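Local coordinates for uncharacterized protein Sortase B (Clostridium perfringens, PDB 5YFK), which is a class B sortase, probably a cysteine transpeptidase that joins sorted proteins to the cell wall, here with its predicted nucleophile replaced, at residues Ile59-Glu62 with Gly63-Ile66; Arg116-Met120 with Phe121-Lys125; Lys125-Asn129 with Glu130-Asn134; Tyr156-Ala160 with Lys161-Ser165. The protein carries 1 engineered substitution. All blocks are in the same frame, centred on the assembly; numbering follows the deposited sequence.

Contact 1: Ile59-Glu62 with Gly63-Ile66; sequences IKVE and GTNI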
loop_
_atom_site.group_PDB
_atom_site.type_symbol
_atom_site.label_atom_id
_atom_site.label_comp_id
_atom_site.label_asym_id
_atom_site.label_seq_id
_atom_site.Cartn_x
_atom_site.Cartn_y
_atom_site.Cartn_z
ATOM N N ILE A 59 -1.019 6.150 -4.133
ATOM C CA ILE A 59 0.165 5.683 -3.404
ATOM C C ILE A 59 1.407 5.851 -4.280
ATOM O O ILE A 59 1.440 5.438 -5.443
ATOM C CB ILE A 59 -0.006 4.203 -2.970
ATOM C CG1 ILE A 59 1.149 3.745 -2.083
ATOM C CG2 ILE A 59 -0.154 3.280 -4.151
ATOM C CD1 ILE A 59 0.890 2.418 -1.379
ATOM N N LYS A 60 2.476 6.308 -3.642
ATOM C CA LYS A 60 3.772 6.349 -4.245
ATOM C C LYS A 60 4.813 5.897 -3.242
ATOM O O LYS A 60 4.887 6.433 -2.128
ATOM C CB LYS A 60 4.081 7.775 -4.734
ATOM C CG LYS A 60 5.504 7.966 -5.271
ATOM C CD LYS A 60 5.747 7.171 -6.536
ATOM C CE LYS A 60 7.204 6.753 -6.699
ATOM N NZ LYS A 60 7.326 5.622 -7.660
ATOM N N VAL A 61 5.708 5.029 -3.693
ATOM C CA VAL A 61 6.752 4.506 -2.806
ATOM C C VAL A 61 8.121 4.931 -3.278
ATOM O O VAL A 61 8.519 4.703 -4.419
ATOM C CB VAL A 61 6.685 2.982 -2.617
ATOM C CG1 VAL A 61 7.827 2.499 -1.710
ATOM C CG2 VAL A 61 5.341 2.588 -2.011
ATOM N N GLU A 62 8.811 5.623 -2.382
ATOM C CA GLU A 62 10.075 6.255 -2.692
ATOM C C GLU A 62 11.036 5.215 -3.198
ATOM O O GLU A 62 11.096 4.097 -2.673
ATOM C CB GLU A 62 10.636 6.897 -1.410
ATOM C CG GLU A 62 12.114 7.245 -1.443
ATOM C CD GLU A 62 12.602 7.882 -0.132
ATOM O OE1 GLU A 62 12.245 7.383 0.957
ATOM O OE2 GLU A 62 13.422 8.824 -0.189
ATOM N N GLY A 63 11.708 5.556 -4.296
ATOM C CA GLY A 63 12.775 4.745 -4.859
ATOM C C GLY A 63 12.340 3.556 -5.693
ATOM O O GLY A 63 13.129 2.651 -5.948
ATOM N N THR A 64 11.044 3.492 -5.999
ATOM C CA THR A 64 10.458 2.382 -6.754
ATOM C C THR A 64 9.574 2.927 -7.865
ATOM O O THR A 64 9.388 4.147 -7.994
ATOM C CB THR A 64 9.529 1.519 -5.877
ATOM O OG1 THR A 64 8.336 2.272 -5.614
ATOM C CG2 THR A 64 10.212 1.131 -4.580
ATOM N N ASN A 65 9.082 2.015 -8.685
ATOM C CA ASN A 65 8.054 2.322 -9.678
ATOM C C ASN A 65 6.636 2.122 -9.177
ATOM O O ASN A 65 5.701 2.071 -9.973
ATOM C CB ASN A 65 8.259 1.504 -10.945
ATOM C CG ASN A 65 8.055 0.016 -10.733
ATOM O OD1 ASN A 65 8.031 -0.471 -9.616
ATOM N ND2 ASN A 65 7.859 -0.702 -11.827
ATOM N N ILE A 66 6.474 2.114 -7.866
ATOM C CA ILE A 66 5.154 2.026 -7.269
ATOM C C ILE A 66 4.545 3.429 -7.166
ATOM O O ILE A 66 4.956 4.271 -6.372
ATOM C CB ILE A 66 5.176 1.312 -5.909
ATOM C CG1 ILE A 66 5.747 -0.092 -6.055
ATOM C CG2 ILE A 66 3.757 1.214 -5.334
ATOM C CD1 ILE A 66 6.131 -0.687 -4.723
#
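Ile66 turns its carbonyl back to Val61, and two donors close on that oxygen from opposite faces of its plane. Val61 N reaches Ile66 O at 2.9 Å as a backbone bond, while Lys60 NZ lies 3.0 Å from Ile66 O, well above the carbonyl plane. The lysine gets there because its chain bends at chi2 (66°), which carries CD and CE over Ile66 O and sets Lys60 NZ 2.6 Å from Thr64 O, its second acceptor. Beside these polar bonds the side chains of Val61 and Ile66 run alongside each other in the same direction, with Val61 CG2 3.9 Å from Ile66 CG2. Val61 O is gripped twice as well: Thr64 N and Thr64 OG1 approach it from the same face, Thr64 OG1 at 2.7 Å from Val61 O. Thr64 OG1 then accepts from Ile66 N at 2.9 Å, an ST turn. Gly63, with phi 80°, occupies the third position. The apolar face is continued by Phe127 against Val61 and by Phe121 and Ile124 against Ile66. A type II beta turn, Val61 to Thr64, extended by the ST turn at Thr64, reverses the chain between antiparallel strands 55-61 and 67-72 of the sortase beta fold.

Contact 2: Arg116-Met120 with Phe121-Lys125; sequences RNDTM and FAQIK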
loop_
_atom_site.group_PDB
_atom_site.type_symbol
_atom_site.label_atom_id
_atom_site.label_comp_id
_atom_site.label_asym_id
_atom_site.label_seq_id
_atom_site.Cartn_x
_atom_site.Cartn_y
_atom_site.Cartn_z
ATOM N N ARG A 116 6.252 -10.680 -11.387
ATOM C CA ARG A 116 7.613 -11.099 -11.749
ATOM C C ARG A 116 8.077 -10.400 -13.019
ATOM O O ARG A 116 9.155 -10.681 -13.528
ATOM C CB ARG A 116 7.705 -12.621 -11.922
ATOM C CG ARG A 116 7.563 -13.395 -10.619
ATOM C CD ARG A 116 8.639 -14.468 -10.474
ATOM N NE ARG A 116 9.805 -13.994 -9.723
ATOM C CZ ARG A 116 10.787 -14.781 -9.284
ATOM N NH1 ARG A 116 10.741 -16.092 -9.504
ATOM N NH2 ARG A 116 11.813 -14.260 -8.617
ATOM N N ASN A 117 7.328 -9.394 -13.439
ATOM C CA ASN A 117 7.729 -8.562 -14.559
ATOM C C ASN A 117 7.887 -7.104 -14.133
ATOM O O ASN A 117 7.686 -6.186 -14.933
ATOM C CB ASN A 117 6.686 -8.644 -15.658
ATOM C CG ASN A 117 5.454 -7.839 -15.332
ATOM O OD1 ASN A 117 4.860 -8.026 -14.276
ATOM N ND2 ASN A 117 5.207 -6.802 -16.116
ATOM N N ASP A 118 8.196 -6.886 -12.863
ATOM C CA ASP A 118 8.550 -5.542 -12.416
ATOM C C ASP A 118 7.390 -4.545 -12.530
ATOM O O ASP A 118 7.561 -3.418 -12.995
ATOM C CB ASP A 118 9.729 -5.043 -13.244
ATOM C CG ASP A 118 10.597 -4.077 -12.485
ATOM O OD1 ASP A 118 10.375 -3.933 -11.273
ATOM O OD2 ASP A 118 11.458 -3.427 -13.118
ATOM N N THR A 119 6.184 -4.977 -12.176
ATOM C CA THR A 119 5.023 -4.086 -12.182
ATOM C C THR A 119 4.163 -4.272 -10.932
ATOM O O THR A 119 4.327 -5.241 -10.228
ATOM C CB THR A 119 4.117 -4.325 -13.405
ATOM O OG1 THR A 119 3.627 -5.674 -13.389
ATOM C CG2 THR A 119 4.887 -4.062 -14.694
ATOM N N MET A 120 3.236 -3.340 -10.715
ATOM C CA MET A 120 2.322 -3.360 -9.554
ATOM C C MET A 120 3.157 -3.305 -8.278
ATOM O O MET A 120 3.943 -2.365 -8.119
ATOM C CB MET A 120 1.379 -4.540 -9.591
ATOM C CG MET A 120 0.611 -4.635 -10.918
ATOM S SD MET A 120 -0.058 -3.083 -11.600
ATOM C CE MET A 120 -1.475 -2.785 -10.559
ATOM N N PHE A 121 3.013 -4.291 -7.406
ATOM C CA PHE A 121 3.780 -4.308 -6.117
ATOM C C PHE A 121 5.028 -5.215 -6.175
ATOM O O PHE A 121 5.676 -5.462 -5.130
ATOM C CB PHE A 121 2.873 -4.735 -4.949
ATOM C CG PHE A 121 2.246 -3.594 -4.156
ATOM C CD1 PHE A 121 2.166 -2.302 -4.662
ATOM C CD2 PHE A 121 1.445 -3.897 -3.045
ATOM C CE1 PHE A 121 1.526 -1.281 -3.953
ATOM C CE2 PHE A 121 0.827 -2.886 -2.322
ATOM C CZ PHE A 121 0.856 -1.575 -2.779
ATOM N N ALA A 122 5.503 -5.554 -7.379
ATOM C CA ALA A 122 6.732 -6.353 -7.492
ATOM C C ALA A 122 7.842 -5.751 -6.644
ATOM O O ALA A 122 8.577 -6.457 -5.951
ATOM C CB ALA A 122 7.186 -6.441 -8.944
ATOM N N GLN A 123 8.009 -4.437 -6.735
ATOM C CA GLN A 123 9.169 -3.797 -6.105
ATOM C C GLN A 123 9.138 -3.693 -4.615
ATOM O O GLN A 123 10.163 -3.382 -3.995
ATOM C CB GLN A 123 9.478 -2.445 -6.760
ATOM C CG GLN A 123 10.014 -2.648 -8.155
ATOM C CD GLN A 123 10.739 -1.431 -8.699
ATOM O OE1 GLN A 123 10.788 -0.372 -8.051
ATOM N NE2 GLN A 123 11.122 -1.518 -9.959
ATOM N N ILE A 124 8.036 -4.116 -3.995
ATOM C CA ILE A 124 8.045 -4.309 -2.535
ATOM C C ILE A 124 9.142 -5.273 -2.078
ATOM O O ILE A 124 9.773 -5.094 -1.016
ATOM C CB ILE A 124 6.666 -4.819 -2.050
ATOM C CG1 ILE A 124 5.570 -3.796 -2.346
ATOM C CG2 ILE A 124 6.731 -5.171 -0.587
ATOM C CD1 ILE A 124 5.709 -2.433 -1.717
ATOM N N LYS A 125 9.525 -6.174 -2.969
ATOM C CA LYS A 125 10.531 -7.191 -2.650
ATOM C C LYS A 125 11.929 -6.563 -2.439
ATOM O O LYS A 125 12.742 -7.077 -1.646
ATOM C CB LYS A 125 10.548 -8.221 -3.781
ATOM C CG LYS A 125 11.270 -7.769 -5.047
ATOM C CD LYS A 125 11.110 -8.792 -6.160
ATOM C CE LYS A 125 11.961 -8.441 -7.373
ATOM N NZ LYS A 125 13.339 -8.971 -7.219
HETATM O O HOH W 1 6.607 -2.801 -8.755
#
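Asp118 and Gln123 make the polar side-chain link: Gln123 NE2 donates to Asp118 OD1 at 2.8 Å, with an N-H...O angle of 162°. The bond uses the syn side of the carboxylate oxygen and lies close to the amide plane, and the two flat groups are only 28° from coplanar. Gln123 arrives with its chain extended beyond CG, and its OE1 is taken by Asn65 N, so both ends of the amide are held. Among backbone bonds, Ala122 N donates to Thr119 O at 3.1 Å and closes a type II' beta turn, with Met120 at the second position in a positive-phi conformation (phi 60°). A water links the turn to the residue after it, donating to Met120 O at 2.8 Å and accepting from Gln123 N at 3.0 Å. Within the loop, Thr119 OG1 donates to Asn117 OD1 at 2.8 Å, tying the approach to the turn. Van der Waals contact is slight: the Ala122 methyl, turned toward the preceding residues, rests with CB 3.8 Å from Asp118 CA. The Met120 side chain lies about 4 Å, at nearest side-chain atoms, from that of His113, the predicted proton donor/acceptor, whose backbone bonds to Phe121. The turn thus leads from the loop after strand 107-111 into the 3-10 segment, with Met120 and Phe121 on Ile94 of strand 94-96, Phe121 and Ile124 on strand 203-210, and Ile124 also on strand 216-225.

Contact 3: Lys125-Asn129 with Glu130-Asn134; sequences KHFKN and ENFFN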
loop_
_atom_site.group_PDB
_atom_site.type_symbol
_atom_site.label_atom_id
_atom_site.label_comp_id
_atom_site.label_asym_id
_atom_site.label_seq_id
_atom_site.Cartn_x
_atom_site.Cartn_y
_atom_site.Cartn_z
ATOM N N LYS A 125 9.525 -6.174 -2.969
ATOM C CA LYS A 125 10.531 -7.191 -2.650
ATOM C C LYS A 125 11.929 -6.563 -2.439
ATOM O O LYS A 125 12.742 -7.077 -1.646
ATOM C CB LYS A 125 10.548 -8.221 -3.781
ATOM C CG LYS A 125 11.270 -7.769 -5.047
ATOM C CD LYS A 125 11.110 -8.792 -6.160
ATOM C CE LYS A 125 11.961 -8.441 -7.373
ATOM N NZ LYS A 125 13.339 -8.971 -7.219
ATOM N N HIS A 126 12.070 -5.310 -2.852
ATOM C CA HIS A 126 13.384 -4.654 -2.752
ATOM C C HIS A 126 13.649 -4.338 -1.299
ATOM O O HIS A 126 14.792 -4.212 -0.879
ATOM C CB HIS A 126 13.417 -3.370 -3.560
ATOM C CG HIS A 126 13.454 -3.570 -5.041
ATOM N ND1 HIS A 126 13.453 -2.512 -5.924
ATOM C CD2 HIS A 126 13.623 -4.685 -5.795
ATOM C CE1 HIS A 126 13.510 -2.975 -7.164
ATOM N NE2 HIS A 126 13.660 -4.285 -7.112
ATOM N N PHE A 127 12.586 -4.209 -0.511
ATOM C CA PHE A 127 12.739 -3.854 0.891
ATOM C C PHE A 127 13.348 -4.971 1.726
ATOM O O PHE A 127 13.824 -4.722 2.840
ATOM C CB PHE A 127 11.396 -3.392 1.451
ATOM C CG PHE A 127 11.020 -2.022 1.003
ATOM C CD1 PHE A 127 11.672 -0.919 1.532
ATOM C CD2 PHE A 127 10.146 -1.836 -0.059
ATOM C CE1 PHE A 127 11.424 0.355 1.062
ATOM C CE2 PHE A 127 9.872 -0.558 -0.528
ATOM C CZ PHE A 127 10.475 0.542 0.064
ATOM N N LYS A 128 13.484 -6.165 1.142
ATOM C CA LYS A 128 14.164 -7.275 1.850
ATOM C C LYS A 128 15.688 -7.150 1.859
ATOM O O LYS A 128 16.385 -7.850 2.624
ATOM C CB LYS A 128 13.774 -8.612 1.238
ATOM C CG LYS A 128 12.335 -9.028 1.533
ATOM C CD LYS A 128 11.812 -10.007 0.481
ATOM C CE LYS A 128 12.633 -11.270 0.409
ATOM N NZ LYS A 128 12.197 -12.110 -0.729
ATOM N N ASN A 129 16.179 -6.196 1.079
ATOM C CA ASN A 129 17.607 -5.845 1.037
ATOM C C ASN A 129 17.905 -4.699 1.995
ATOM O O ASN A 129 17.217 -3.678 1.972
ATOM C CB ASN A 129 17.990 -5.463 -0.405
ATOM C CG ASN A 129 19.403 -4.880 -0.504
ATOM O OD1 ASN A 129 19.655 -3.746 -0.107
ATOM N ND2 ASN A 129 20.318 -5.658 -1.053
ATOM N N GLU A 130 18.851 -4.898 2.920
ATOM C CA GLU A 130 19.042 -3.966 4.024
ATOM C C GLU A 130 19.441 -2.570 3.534
ATOM O O GLU A 130 18.936 -1.570 4.030
ATOM C CB GLU A 130 20.085 -4.509 5.007
ATOM C CG GLU A 130 20.273 -3.656 6.240
ATOM C CD GLU A 130 21.037 -4.380 7.323
ATOM O OE1 GLU A 130 21.431 -5.543 7.096
ATOM O OE2 GLU A 130 21.229 -3.792 8.399
ATOM N N ASN A 131 20.286 -2.510 2.502
ATOM C CA ASN A 131 20.711 -1.234 1.953
ATOM C C ASN A 131 19.499 -0.474 1.422
ATOM O O ASN A 131 19.345 0.707 1.682
ATOM C CB ASN A 131 21.722 -1.430 0.820
ATOM C CG ASN A 131 23.127 -1.704 1.326
ATOM O OD1 ASN A 131 23.510 -1.291 2.432
ATOM N ND2 ASN A 131 23.913 -2.386 0.506
ATOM N N PHE A 132 18.669 -1.159 0.638
ATOM C CA PHE A 132 17.437 -0.567 0.132
ATOM C C PHE A 132 16.547 -0.040 1.255
ATOM O O PHE A 132 15.953 1.036 1.114
ATOM C CB PHE A 132 16.668 -1.601 -0.693
ATOM C CG PHE A 132 15.651 -1.000 -1.642
ATOM C CD1 PHE A 132 14.361 -0.710 -1.202
ATOM C CD2 PHE A 132 16.047 -0.534 -2.880
ATOM C CE1 PHE A 132 13.452 -0.092 -2.039
ATOM C CE2 PHE A 132 15.154 0.087 -3.732
ATOM C CZ PHE A 132 13.856 0.337 -3.293
ATOM N N PHE A 133 16.243 -0.915 2.220
ATOM C CA PHE A 133 15.455 -0.540 3.419
ATOM C C PHE A 133 15.997 0.726 4.094
ATOM O O PHE A 133 15.245 1.613 4.485
ATOM C CB PHE A 133 15.440 -1.711 4.426
ATOM C CG PHE A 133 14.689 -1.431 5.706
ATOM C CD1 PHE A 133 15.348 -0.930 6.816
ATOM C CD2 PHE A 133 13.365 -1.813 5.848
ATOM C CE1 PHE A 133 14.669 -0.667 7.979
ATOM C CE2 PHE A 133 12.702 -1.648 7.057
ATOM C CZ PHE A 133 13.361 -1.062 8.121
ATOM N N ASN A 134 17.306 0.788 4.290
ATOM C CA ASN A 134 17.908 1.968 4.883
ATOM C C ASN A 134 17.734 3.227 4.061
ATOM O O ASN A 134 17.585 4.316 4.616
ATOM C CB ASN A 134 19.405 1.732 5.114
ATOM C CG ASN A 134 19.665 0.792 6.268
ATOM O OD1 ASN A 134 18.772 0.531 7.081
ATOM N ND2 ASN A 134 20.835 0.162 6.259
#
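The 3-10 segment ending at Lys128 passes through Asn129 into helix 130-135, whose first turn is closed by Phe133 N donating to Asn129 O at 2.9 Å in an almost perfectly straight N-H...O line. Asn129 is the N-cap: with CG anti to the backbone N (chi1 171°), its OD1 swings over the helix start and accepts from Phe132 N at 2.9 Å, in the carbonyl plane. The side chain of Phe132 then folds back across the preceding turn. His126 CB sits over the centre of the Phe132 ring, 3.5 Å from its centroid, a CH-pi contact, while the imidazole turns its edge toward that ring, with planes 67° apart. Phe132 in turn presents its own edge to Phe127; CE1 stands above the Phe127 face toward the rim, and the ring planes meet at 83°. Two T-shaped pairs therefore share Phe132, which also touches Thr64. On the inner side, Phe127 and Phe133 pack on Ile152 and Val155 of strand 146-159, and the Phe133 ring makes a cation-pi contact with Arg192. The arrangement is a capped helix N-terminus beside an aromatic cluster of His126, Phe127 and Phe132, where the 3-10 segment passes into the short helix lying on the sortase sheet.

Contact 4: Tyr156-Ala160 with Lys161-Ser165; sequences YQENA and KDLES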
loop_
_atom_site.group_PDB
_atom_site.type_symbol
_atom_site.label_atom_id
_atom_site.label_comp_id
_atom_site.label_asym_id
_atom_site.label_seq_id
_atom_site.Cartn_x
_atom_site.Cartn_y
_atom_site.Cartn_z
ATOM N N TYR A 156 8.969 -8.017 6.133
ATOM C CA TYR A 156 9.052 -9.461 6.362
ATOM C C TYR A 156 8.350 -10.289 5.299
ATOM O O TYR A 156 7.536 -9.779 4.521
ATOM C CB TYR A 156 8.557 -9.828 7.781
ATOM C CG TYR A 156 7.105 -9.519 8.075
ATOM C CD1 TYR A 156 6.719 -8.262 8.559
ATOM C CD2 TYR A 156 6.111 -10.469 7.851
ATOM C CE1 TYR A 156 5.399 -7.969 8.819
ATOM C CE2 TYR A 156 4.794 -10.222 8.200
ATOM C CZ TYR A 156 4.432 -8.955 8.613
ATOM O OH TYR A 156 3.117 -8.670 8.886
ATOM N N GLN A 157 8.589 -11.600 5.313
ATOM C CA GLN A 157 7.774 -12.463 4.484
ATOM C C GLN A 157 7.395 -13.702 5.256
ATOM O O GLN A 157 8.085 -14.114 6.203
ATOM C CB GLN A 157 8.449 -12.807 3.147
ATOM C CG GLN A 157 9.858 -13.342 3.235
ATOM C CD GLN A 157 10.475 -13.637 1.861
ATOM O OE1 GLN A 157 10.030 -13.133 0.827
ATOM N NE2 GLN A 157 11.397 -14.563 1.845
ATOM N N GLU A 158 6.255 -14.252 4.910
ATOM C CA GLU A 158 5.830 -15.479 5.557
ATOM C C GLU A 158 4.769 -16.130 4.741
ATOM O O GLU A 158 4.345 -15.614 3.728
ATOM C CB GLU A 158 5.306 -15.203 6.981
ATOM C CG GLU A 158 4.156 -14.214 7.045
ATOM C CD GLU A 158 3.669 -13.944 8.475
ATOM O OE1 GLU A 158 2.459 -14.073 8.742
ATOM O OE2 GLU A 158 4.505 -13.722 9.373
ATOM N N ASN A 159 4.333 -17.281 5.216
ATOM C CA ASN A 159 3.335 -18.057 4.535
ATOM C C ASN A 159 1.990 -17.304 4.441
ATOM O O ASN A 159 1.536 -16.724 5.423
ATOM C CB ASN A 159 3.147 -19.347 5.321
ATOM C CG ASN A 159 1.972 -20.131 4.841
ATOM O OD1 ASN A 159 0.854 -19.928 5.316
ATOM N ND2 ASN A 159 2.194 -20.984 3.866
ATOM N N ALA A 160 1.287 -17.453 3.328
ATOM C CA ALA A 160 0.080 -16.663 3.107
ATOM C C ALA A 160 -1.030 -16.971 4.115
ATOM O O ALA A 160 -1.785 -16.088 4.514
ATOM C CB ALA A 160 -0.420 -16.838 1.696
ATOM N N LYS A 161 -1.191 -18.238 4.474
ATOM C CA LYS A 161 -2.227 -18.592 5.442
ATOM C C LYS A 161 -1.998 -18.004 6.837
ATOM O O LYS A 161 -2.936 -17.535 7.480
ATOM C CB LYS A 161 -2.377 -20.112 5.515
ATOM C CG LYS A 161 -2.928 -20.719 4.246
ATOM C CD LYS A 161 -4.389 -20.379 4.080
ATOM C CE LYS A 161 -4.992 -21.057 2.878
ATOM N NZ LYS A 161 -6.325 -20.468 2.579
ATOM N N ASP A 162 -0.762 -17.994 7.309
ATOM C CA ASP A 162 -0.455 -17.332 8.556
ATOM C C ASP A 162 -0.719 -15.845 8.497
ATOM O O ASP A 162 -1.298 -15.258 9.403
ATOM C CB ASP A 162 1.004 -17.549 8.923
ATOM C CG ASP A 162 1.178 -18.685 9.889
ATOM O OD1 ASP A 162 0.147 -19.275 10.299
ATOM O OD2 ASP A 162 2.341 -19.020 10.193
ATOM N N LEU A 163 -0.329 -15.244 7.389
ATOM C CA LEU A 163 -0.495 -13.817 7.233
ATOM C C LEU A 163 -1.961 -13.433 7.314
ATOM O O LEU A 163 -2.332 -12.431 7.933
ATOM C CB LEU A 163 0.119 -13.376 5.911
ATOM C CG LEU A 163 0.145 -11.861 5.787
ATOM C CD1 LEU A 163 0.964 -11.276 6.928
ATOM C CD2 LEU A 163 0.686 -11.454 4.421
ATOM N N GLU A 164 -2.788 -14.192 6.618
ATOM C CA GLU A 164 -4.213 -13.913 6.510
ATOM C C GLU A 164 -4.917 -13.955 7.867
ATOM O O GLU A 164 -5.765 -13.096 8.147
ATOM C CB GLU A 164 -4.815 -14.939 5.551
ATOM C CG GLU A 164 -6.189 -14.622 5.037
ATOM C CD GLU A 164 -6.792 -15.817 4.335
ATOM O OE1 GLU A 164 -6.062 -16.812 4.128
ATOM O OE2 GLU A 164 -8.012 -15.796 4.083
ATOM N N SER A 165 -4.290 -14.668 8.794
ATOM C CA SER A 165 -4.810 -14.818 10.134
ATOM C C SER A 165 -4.281 -13.727 11.055
ATOM O O SER A 165 -4.854 -13.499 12.119
ATOM C CB SER A 165 -4.443 -16.200 10.699
ATOM O OG SER A 165 -3.063 -16.272 11.055
#
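Asn159 OD1 is gripped by two backbone amides at the start of helix 160-166, making Asn159 its N-cap. The bond to Asn159 OD1 from Asp162 N, at 3.2 Å, runs in the carbonyl plane on a lone pair; that from Lys161 N is shorter, 2.8 Å, but bent and weak. A chi1 of 170° swings the Asn159 amide forward alongside its own carbonyl carbon, where OD1 faces the N-H groups of the first turn. The helix continues with Leu163 N bonding to Asn159 O at 3.1 Å and Glu164 N to Ala160 O at 3.0 Å. The short axes of strand 156-159 and helix 161-165 lie at 107°, and side chains of the strand lie against the helix. Leu163 CD1 sits at the edge of the Tyr156 ring, near its plane and 4.2 Å from Tyr156 CE2. Glu158 crosses Leu163 at about a right angle, its OE1 in van der Waals contact with CD1, and sends OE2 to a salt bridge with Lys187, while Tyr156 OH bonds to Gln184. Both Ala160 and Leu163 also touch Arg217, the predicted transition-state stabilizer, so this strand-to-helix corner borders the probable active site. At the far end of the segment, Asp162 O accepts from Ser165 N and, at 2.6 Å, from Ser165 OG.

How the contacts relate
From the N terminus, contact 1 closes the reversal between strands 55-61 and 67-72. Contact 2 folds the loop after strand 107-111, and contact 3 follows directly, leading into helix 130-135. Contact 4 comes last, where strand 146-159 gives way to helix 160-166. They follow one another along the chain, contacts 2 and 3 overlapping at Lys125, and none nests or crosses. In space contact 1 meets contacts 2 and 3: Asn65 probably hydrogen-bonds to Asp118 and Gln123 of contact 2, and Val61 and Thr64 pack on Phe127 and Phe132 of contact 3. A probable bond from Lys128 to Gln157 joins contact 3 to contact 4, whereas contacts 1 and 4 stand about 23 Å apart between centres.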